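Local coordinates for protein carbohydrate binding family 6 (Clostridium thermocellum, PDB 5A8C) that probably removes alpha-L-arabinofuranosyl residues from arabinose-containing polysaccharides, acting as a calcium-containing family 43 glycoside hydrolase built as a five-bladed beta-propeller, at residues Y108-N111 / K112-Y116; S242-P245 / T246-F249; N284-V287 / A288-G292. One frame throughout, in Å; residues are numbered along the deposited sequence. Where two conformers were deposited one is given.

Interaction 1: Y108-N111 / K112-Y116; sequences YRNN and KFYLY
A tight beta hairpin joins strands 104-109 and 112-118, and R109 and K112 flank its turn as a hydrogen-bonded antiparallel pair. N110 and N111, both in the left-handed helical region, form a type I' beta turn. Two backbone bonds close the pair: R109 N gives to K112 O, and K112 N gives to R109 O, each at 2.9 Å.

Y108 and F113 are the next, non-hydrogen-bonded, pair outward. Their rings form an offset stack, with centroids 4.9 Å apart and planes at 27°. The overlap is partial. CD1 of Y108 lies over one face of the F113 ring, toward its rim, and comes within 3.5 Å of F113 CZ. The Y108 side chain runs toward the turn with CG opposite the backbone N (chi1 175°). Its hydroxyl then gives a bond of 2.7 Å to N111 OD1, in the carbonyl plane and on a lone pair. This ties the far end of the ring to the turn.

R109, K112 and Y114 lie on the other face of the hairpin. The K112 chain bends at its last torsion, and NZ hydrogen-bonds back to N110 O at 3.1 Å. N110 ND2 gives an almost straight bond (178°) to Y114 OH at 3.2 Å. The amide stands nearly upright to the tyrosine ring. R109 O sits at the edge of that ring, 3.3 Å from Y114 CE2. ND2 of N110 also bonds to N192 O, and R109 NH2 hydrogen-bonds to G171 O.

Y45 meets both Y108 and F113 edge-to-face. The hairpin belongs to a three-stranded antiparallel sheet, consistent with a blade of the five-bladed propeller, in which strand 112-118 is central, between 104-109 and 124-129.

Interaction 2: S242-P245 / T246-F249; sequences SDKP and TTGF
S242 and F249 meet through a CH-pi contact: CB of S242 stands over the centre of the phenyl face, 3.4 Å from the centroid of the F249 ring and only 10° off its normal. The hydroxyl of the same serine points into the loop. S242 OG gives a bond of 2.7 Å to T247 O, approaching a lone pair of that oxygen within the plane of its carbonyl. It also accepts from K244 N at 2.9 Å. One oxygen therefore ties the start of the loop to its far side. OG takes up this place because it is turned opposite the backbone N (chi1 -178°).

The bond from K244 N makes 242-244 an ST turn, set where strand 237-242 ends. The chain then loops back through 245-249 to enter strand 250-256, so this is the connection between two neighbouring antiparallel strands. They are the last two of the four-stranded sheet 212-218, 221-228, 237-242, 250-256, which is consistent with a propeller blade.

The K244 side chain leans across the loop at its exposed side. It bends at its third torsion, and NZ gives a bond of 2.9 Å to T247 OG1. P245 O lies near the plane of the F249 ring, at its edge, 3.5 Å from CE2 of F249. The carbonyl oxygen of G248 accepts from a water at 2.9 Å, and that water accepts from D243 N at 3.0 Å, so it bridges the two ends of the loop.

Further out, F249 packs on Y222 and F224 of strand 221-228 and on M204 of strand 200-204. P245 O takes a hydrogen bond from Y176 OH. D243 makes a salt bridge to K221, and the backbone of S242 bonds to that of Y222.

Interaction 3: N284-V287 / A288-G292; sequences NRTV and AKQRG
R285 O accepts from K289 N at 3.0 Å, the first of three successive i to i+4 bonds in the short helix 286-291. T286 O takes Q290 N at 2.9 Å, and V287 O takes R291 N at 3.1 Å. R285 is at the N-cap position. One residue earlier, N284 OD1 accepts a weak bond of 3.4 Å from T286 N.

V287 and R291, one helical turn apart, run alongside each other. CG1 of V287 sits over the centre of one face of the R291 guanidinium, 3.7 Å from CZ of R291. This methyl is the branch opposite the backbone N (chi1 175°), which turns it toward the arginine. The straight run of R291 from CG to NE brings the guanidinium alongside this methyl.

The helix start is anchored by outside partners. T286 OG1 bonds to D261, V287 N to the side chain of N300, and the R285 guanidinium to N262, N266 and the carbonyls of P295 and V296.

With positive phi at G292 and two bonds back into the last turn, among them G292 N to K289 O at 3.1 Å, the helix ends in a Schellman motif.

In the fold
The three contacts follow one another along the chain, all within the glycosyl hydrolase family 43 range. Interaction 1 is the hairpin turn of the three-stranded sheet, probably part of one propeller blade. Interaction 2 joins strands 237-242 and 250-256 of another sheet, probably part of a second blade. Their centres are about 25 Å apart. Interaction 3 is the short helix 286-291. It lies across the centre of the chain from both others, about 33 Å from interaction 1 and 39 Å from interaction 2, centre to centre. No two of the contacts touch. Interactions 1 and 2 are turns between antiparallel strands, while interaction 3 is a helical connection between successive strands, 277-284 and 300-306.

Interaction 1: Y108-N111 / K112-Y116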
loop_
_atom_site.group_PDB
_atom_site.type_symbol
_atom_site.label_atom_id
_atom_site.label_comp_id
_atom_site.label_asym_id
_atom_site.label_seq_id
_atom_site.Cartn_x
_atom_site.Cartn_y
_atom_site.Cartn_z
ATOM N N TYR A 108 -5.174 -11.164 5.268
ATOM C CA TYR A 108 -6.111 -12.257 5.557
ATOM C C TYR A 108 -5.541 -13.074 6.728
ATOM O O TYR A 108 -4.452 -13.612 6.606
ATOM C CB TYR A 108 -6.301 -13.105 4.307
ATOM C CG TYR A 108 -7.155 -14.340 4.473
ATOM C CD1 TYR A 108 -8.462 -14.271 4.943
ATOM C CD2 TYR A 108 -6.669 -15.610 4.137
ATOM C CE1 TYR A 108 -9.269 -15.398 5.067
ATOM C CE2 TYR A 108 -7.468 -16.730 4.277
ATOM C CZ TYR A 108 -8.756 -16.628 4.740
ATOM O OH TYR A 108 -9.502 -17.778 4.872
ATOM N N ARG A 109 -6.257 -13.054 7.853
ATOM C CA ARG A 109 -5.773 -13.780 9.048
ATOM C C ARG A 109 -6.972 -14.196 9.839
ATOM O O ARG A 109 -7.980 -13.463 9.863
ATOM C CB ARG A 109 -4.868 -12.883 9.905
ATOM C CG ARG A 109 -4.086 -13.669 10.955
ATOM C CD ARG A 109 -3.203 -12.833 11.800
ATOM N NE ARG A 109 -2.337 -13.686 12.593
ATOM C CZ ARG A 109 -1.420 -13.261 13.453
ATOM N NH1 ARG A 109 -1.247 -11.990 13.674
ATOM N NH2 ARG A 109 -0.686 -14.154 14.098
ATOM N N ASN A 110 -6.920 -15.328 10.529
ATOM C CA ASN A 110 -8.055 -15.707 11.390
ATOM C C ASN A 110 -9.320 -15.874 10.595
ATOM O O ASN A 110 -10.395 -15.729 11.164
ATOM C CB ASN A 110 -8.319 -14.666 12.540
ATOM C CG ASN A 110 -7.055 -14.239 13.289
ATOM O OD1 ASN A 110 -6.219 -15.113 13.600
ATOM N ND2 ASN A 110 -6.912 -12.911 13.587
ATOM N N ASN A 111 -9.213 -16.189 9.321
ATOM C CA ASN A 111 -10.345 -16.287 8.435
ATOM C C ASN A 111 -11.167 -14.986 8.384
ATOM O O ASN A 111 -12.378 -15.003 8.089
ATOM C CB ASN A 111 -11.246 -17.458 8.762
ATOM C CG ASN A 111 -12.119 -17.870 7.617
ATOM O OD1 ASN A 111 -11.731 -17.800 6.443
ATOM N ND2 ASN A 111 -13.276 -18.320 7.945
ATOM N N LYS A 112 -10.488 -13.861 8.531
ATOM C CA LYS A 112 -11.065 -12.523 8.440
ATOM C C LYS A 112 -10.123 -11.667 7.611
ATOM O O LYS A 112 -8.965 -12.022 7.351
ATOM C CB LYS A 112 -11.282 -11.887 9.829
ATOM C CG LYS A 112 -12.325 -12.627 10.651
ATOM C CD LYS A 112 -12.520 -12.055 12.067
ATOM C CE LYS A 112 -13.145 -13.132 12.946
ATOM N NZ LYS A 112 -12.188 -14.243 13.164
ATOM N N PHE A 113 -10.627 -10.511 7.209
ATOM C CA PHE A 113 -9.902 -9.560 6.406
ATOM C C PHE A 113 -9.739 -8.265 7.200
ATOM O O PHE A 113 -10.711 -7.729 7.731
ATOM C CB PHE A 113 -10.657 -9.275 5.099
ATOM C CG PHE A 113 -10.782 -10.518 4.238
ATOM C CD1 PHE A 113 -11.796 -11.419 4.493
ATOM C CD2 PHE A 113 -9.829 -10.805 3.311
ATOM C CE1 PHE A 113 -11.873 -12.622 3.791
ATOM C CE2 PHE A 113 -9.906 -12.010 2.579
ATOM C CZ PHE A 113 -10.934 -12.908 2.864
ATOM N N TYR A 114 -8.484 -7.816 7.271
ATOM C CA TYR A 114 -8.115 -6.624 8.025
ATOM C C TYR A 114 -7.563 -5.614 7.047
ATOM O O TYR A 114 -6.600 -5.903 6.313
ATOM C CB TYR A 114 -7.040 -6.972 9.092
ATOM C CG TYR A 114 -7.569 -7.975 10.061
ATOM C CD1 TYR A 114 -8.300 -7.562 11.180
ATOM C CD2 TYR A 114 -7.381 -9.345 9.885
ATOM C CE1 TYR A 114 -8.861 -8.478 12.038
ATOM C CE2 TYR A 114 -7.929 -10.264 10.759
ATOM C CZ TYR A 114 -8.637 -9.823 11.862
ATOM O OH TYR A 114 -9.122 -10.778 12.721
ATOM N N LEU A 115 -8.212 -4.460 6.982
ATOM C CA LEU A 115 -7.933 -3.398 6.035
ATOM C C LEU A 115 -7.490 -2.173 6.827
ATOM O O LEU A 115 -8.296 -1.532 7.472
ATOM C CB LEU A 115 -9.214 -3.137 5.242
ATOM C CG LEU A 115 -9.136 -2.156 4.099
ATOM C CD1 LEU A 115 -8.258 -2.701 2.964
ATOM C CD2 LEU A 115 -10.551 -1.901 3.529
ATOM N N TYR A 116 -6.205 -1.892 6.770
ATOM C CA TYR A 116 -5.629 -0.753 7.506
ATOM C C TYR A 116 -5.608 0.448 6.597
ATOM O O TYR A 116 -5.475 0.288 5.367
ATOM C CB TYR A 116 -4.203 -1.108 8.002
ATOM C CG TYR A 116 -4.214 -2.324 8.859
ATOM C CD1 TYR A 116 -4.098 -3.596 8.325
ATOM C CD2 TYR A 116 -4.330 -2.204 10.252
ATOM C CE1 TYR A 116 -4.171 -4.739 9.112
ATOM C CE2 TYR A 116 -4.377 -3.338 11.045
ATOM C CZ TYR A 116 -4.307 -4.586 10.495
ATOM O OH TYR A 116 -4.393 -5.722 11.240
#

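Interaction 2: S242-P245 / T246-F249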
loop_
_atom_site.group_PDB
_atom_site.type_symbol
_atom_site.label_atom_id
_atom_site.label_comp_id
_atom_site.label_asym_id
_atom_site.label_seq_id
_atom_site.Cartn_x
_atom_site.Cartn_y
_atom_site.Cartn_z
ATOM N N SER A 242 16.984 -7.695 4.673
ATOM C CA SER A 242 17.550 -8.061 5.974
ATOM C C SER A 242 17.271 -9.511 6.269
ATOM O O SER A 242 16.315 -10.100 5.746
ATOM C CB SER A 242 16.922 -7.223 7.073
ATOM O OG SER A 242 17.531 -7.563 8.332
ATOM N N ASP A 243 18.033 -10.080 7.195
ATOM C CA ASP A 243 17.714 -11.355 7.832
ATOM C C ASP A 243 16.709 -11.214 8.972
ATOM O O ASP A 243 16.253 -12.255 9.497
ATOM C CB ASP A 243 18.992 -12.003 8.375
ATOM C CG ASP A 243 19.952 -12.392 7.326
ATOM O OD1 ASP A 243 19.532 -12.786 6.245
ATOM O OD2 ASP A 243 21.168 -12.423 7.604
ATOM N N LYS A 244 16.355 -9.990 9.347
ATOM C CA LYS A 244 15.486 -9.705 10.497
ATOM C C LYS A 244 14.380 -8.751 10.052
ATOM O O LYS A 244 14.542 -8.003 9.107
ATOM C CB LYS A 244 16.297 -9.070 11.633
ATOM C CG LYS A 244 17.426 -9.938 12.192
ATOM C CD LYS A 244 18.350 -9.206 13.147
ATOM C CE LYS A 244 19.214 -8.122 12.507
ATOM N NZ LYS A 244 19.890 -7.311 13.523
ATOM N N PRO A 245 13.247 -8.696 10.794
ATOM C CA PRO A 245 12.097 -7.908 10.305
ATOM C C PRO A 245 12.199 -6.427 10.570
ATOM O O PRO A 245 11.516 -5.652 9.872
ATOM C CB PRO A 245 10.902 -8.490 11.064
ATOM C CG PRO A 245 11.515 -9.123 12.283
ATOM C CD PRO A 245 12.838 -9.665 11.824
ATOM N N THR A 246 12.982 -5.982 11.576
ATOM C CA THR A 246 12.925 -4.590 11.987
ATOM C C THR A 246 14.302 -3.926 12.131
ATOM O O THR A 246 14.353 -2.738 12.441
ATOM C CB THR A 246 12.167 -4.435 13.296
ATOM O OG1 THR A 246 12.913 -5.052 14.347
ATOM C CG2 THR A 246 10.761 -4.985 13.227
ATOM N N THR A 247 15.370 -4.676 11.900
ATOM C CA THR A 247 16.751 -4.252 12.025
ATOM C C THR A 247 17.565 -4.996 10.980
ATOM O O THR A 247 17.047 -5.949 10.381
ATOM C CB THR A 247 17.349 -4.557 13.430
ATOM O OG1 THR A 247 17.319 -5.953 13.658
ATOM C CG2 THR A 247 16.604 -3.827 14.522
ATOM N N GLY A 248 18.766 -4.557 10.723
ATOM C CA GLY A 248 19.680 -5.282 9.885
ATOM C C GLY A 248 19.517 -5.026 8.389
ATOM O O GLY A 248 20.086 -5.772 7.615
ATOM N N PHE A 249 18.796 -3.983 8.003
ATOM C CA PHE A 249 18.529 -3.747 6.575
ATOM C C PHE A 249 19.702 -3.060 5.887
ATOM O O PHE A 249 20.382 -2.206 6.464
ATOM C CB PHE A 249 17.254 -2.895 6.414
ATOM C CG PHE A 249 16.027 -3.690 6.702
ATOM C CD1 PHE A 249 15.424 -4.401 5.698
ATOM C CD2 PHE A 249 15.470 -3.750 7.960
ATOM C CE1 PHE A 249 14.299 -5.200 5.943
ATOM C CE2 PHE A 249 14.381 -4.556 8.233
ATOM C CZ PHE A 249 13.807 -5.292 7.206
HETATM O O HOH W 1 20.420 -8.586 8.154
#

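Interaction 3: N284-V287 / A288-G292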
loop_
_atom_site.group_PDB
_atom_site.type_symbol
_atom_site.label_atom_id
_atom_site.label_comp_id
_atom_site.label_asym_id
_atom_site.label_seq_id
_atom_site.Cartn_x
_atom_site.Cartn_y
_atom_site.Cartn_z
ATOM N N ASN A 284 -0.495 4.566 -12.113
ATOM C CA ASN A 284 -0.038 5.639 -12.968
ATOM C C ASN A 284 -1.225 6.523 -13.282
ATOM O O ASN A 284 -2.216 6.526 -12.543
ATOM C CB ASN A 284 0.748 5.139 -14.198
ATOM C CG ASN A 284 -0.076 4.477 -15.266
ATOM O OD1 ASN A 284 -1.280 4.296 -15.105
ATOM N ND2 ASN A 284 0.582 4.110 -16.345
ATOM N N ARG A 285 -1.095 7.352 -14.313
ATOM C CA ARG A 285 -2.127 8.339 -14.678
ATOM C C ARG A 285 -2.523 8.241 -16.142
ATOM O O ARG A 285 -2.860 9.225 -16.763
ATOM C CB ARG A 285 -1.671 9.727 -14.248
ATOM C CG ARG A 285 -1.586 9.862 -12.724
ATOM C CD ARG A 285 -0.531 10.867 -12.261
ATOM N NE ARG A 285 -0.738 11.276 -10.890
ATOM C CZ ARG A 285 -0.087 10.832 -9.804
ATOM N NH1 ARG A 285 0.813 9.855 -9.859
ATOM N NH2 ARG A 285 -0.345 11.402 -8.654
ATOM N N THR A 286 -2.484 7.000 -16.691
ATOM C CA THR A 286 -2.781 6.815 -18.092
ATOM C C THR A 286 -4.239 7.056 -18.425
ATOM O O THR A 286 -4.561 7.547 -19.533
ATOM C CB THR A 286 -2.280 5.487 -18.599
ATOM O OG1 THR A 286 -2.126 5.567 -20.029
ATOM C CG2 THR A 286 -3.134 4.356 -18.230
ATOM N N VAL A 287 -5.184 6.686 -17.561
ATOM C CA VAL A 287 -6.593 6.941 -17.827
ATOM C C VAL A 287 -6.877 8.413 -17.931
ATOM O O VAL A 287 -7.518 8.900 -18.887
ATOM C CB VAL A 287 -7.510 6.214 -16.819
ATOM C CG1 VAL A 287 -8.986 6.589 -17.044
ATOM C CG2 VAL A 287 -7.296 4.706 -16.849
ATOM N N ALA A 288 -6.390 9.155 -16.940
ATOM C CA ALA A 288 -6.531 10.616 -16.988
ATOM C C ALA A 288 -5.877 11.182 -18.240
ATOM O O ALA A 288 -6.456 12.059 -18.906
ATOM C CB ALA A 288 -5.930 11.212 -15.743
ATOM N N LYS A 289 -4.681 10.717 -18.600
ATOM C CA LYS A 289 -4.011 11.234 -19.796
ATOM C C LYS A 289 -4.864 11.001 -21.030
ATOM O O LYS A 289 -5.064 11.917 -21.852
ATOM C CB LYS A 289 -2.662 10.538 -19.969
ATOM C CG LYS A 289 -1.919 11.007 -21.203
ATOM C CD LYS A 289 -0.566 10.390 -21.340
ATOM C CE LYS A 289 0.172 10.763 -22.620
ATOM N NZ LYS A 289 -0.452 10.227 -23.856
ATOM N N GLN A 290 -5.379 9.804 -21.209
ATOM C CA GLN A 290 -6.152 9.520 -22.416
ATOM C C GLN A 290 -7.386 10.376 -22.484
ATOM O O GLN A 290 -7.784 10.746 -23.583
ATOM C CB GLN A 290 -6.529 8.060 -22.383
ATOM C CG GLN A 290 -5.408 7.040 -22.530
ATOM C CD GLN A 290 -4.080 7.580 -23.003
ATOM O OE1 GLN A 290 -3.104 7.559 -22.240
ATOM N NE2 GLN A 290 -4.017 8.060 -24.267
ATOM N N ARG A 291 -7.995 10.730 -21.363
ATOM C CA ARG A 291 -9.213 11.512 -21.318
ATOM C C ARG A 291 -8.953 13.014 -21.231
ATOM O O ARG A 291 -9.898 13.784 -21.211
ATOM C CB ARG A 291 -10.098 11.026 -20.180
ATOM C CG ARG A 291 -10.527 9.611 -20.320
ATOM C CD ARG A 291 -11.341 9.114 -19.172
ATOM N NE ARG A 291 -11.611 7.713 -19.348
ATOM C CZ ARG A 291 -12.374 6.974 -18.567
ATOM N NH1 ARG A 291 -12.979 7.473 -17.494
ATOM N NH2 ARG A 291 -12.456 5.674 -18.840
ATOM N N GLY A 292 -7.695 13.434 -21.206
ATOM C CA GLY A 292 -7.364 14.840 -21.116
ATOM C C GLY A 292 -7.686 15.461 -19.774
ATOM O O GLY A 292 -7.910 16.662 -19.726
#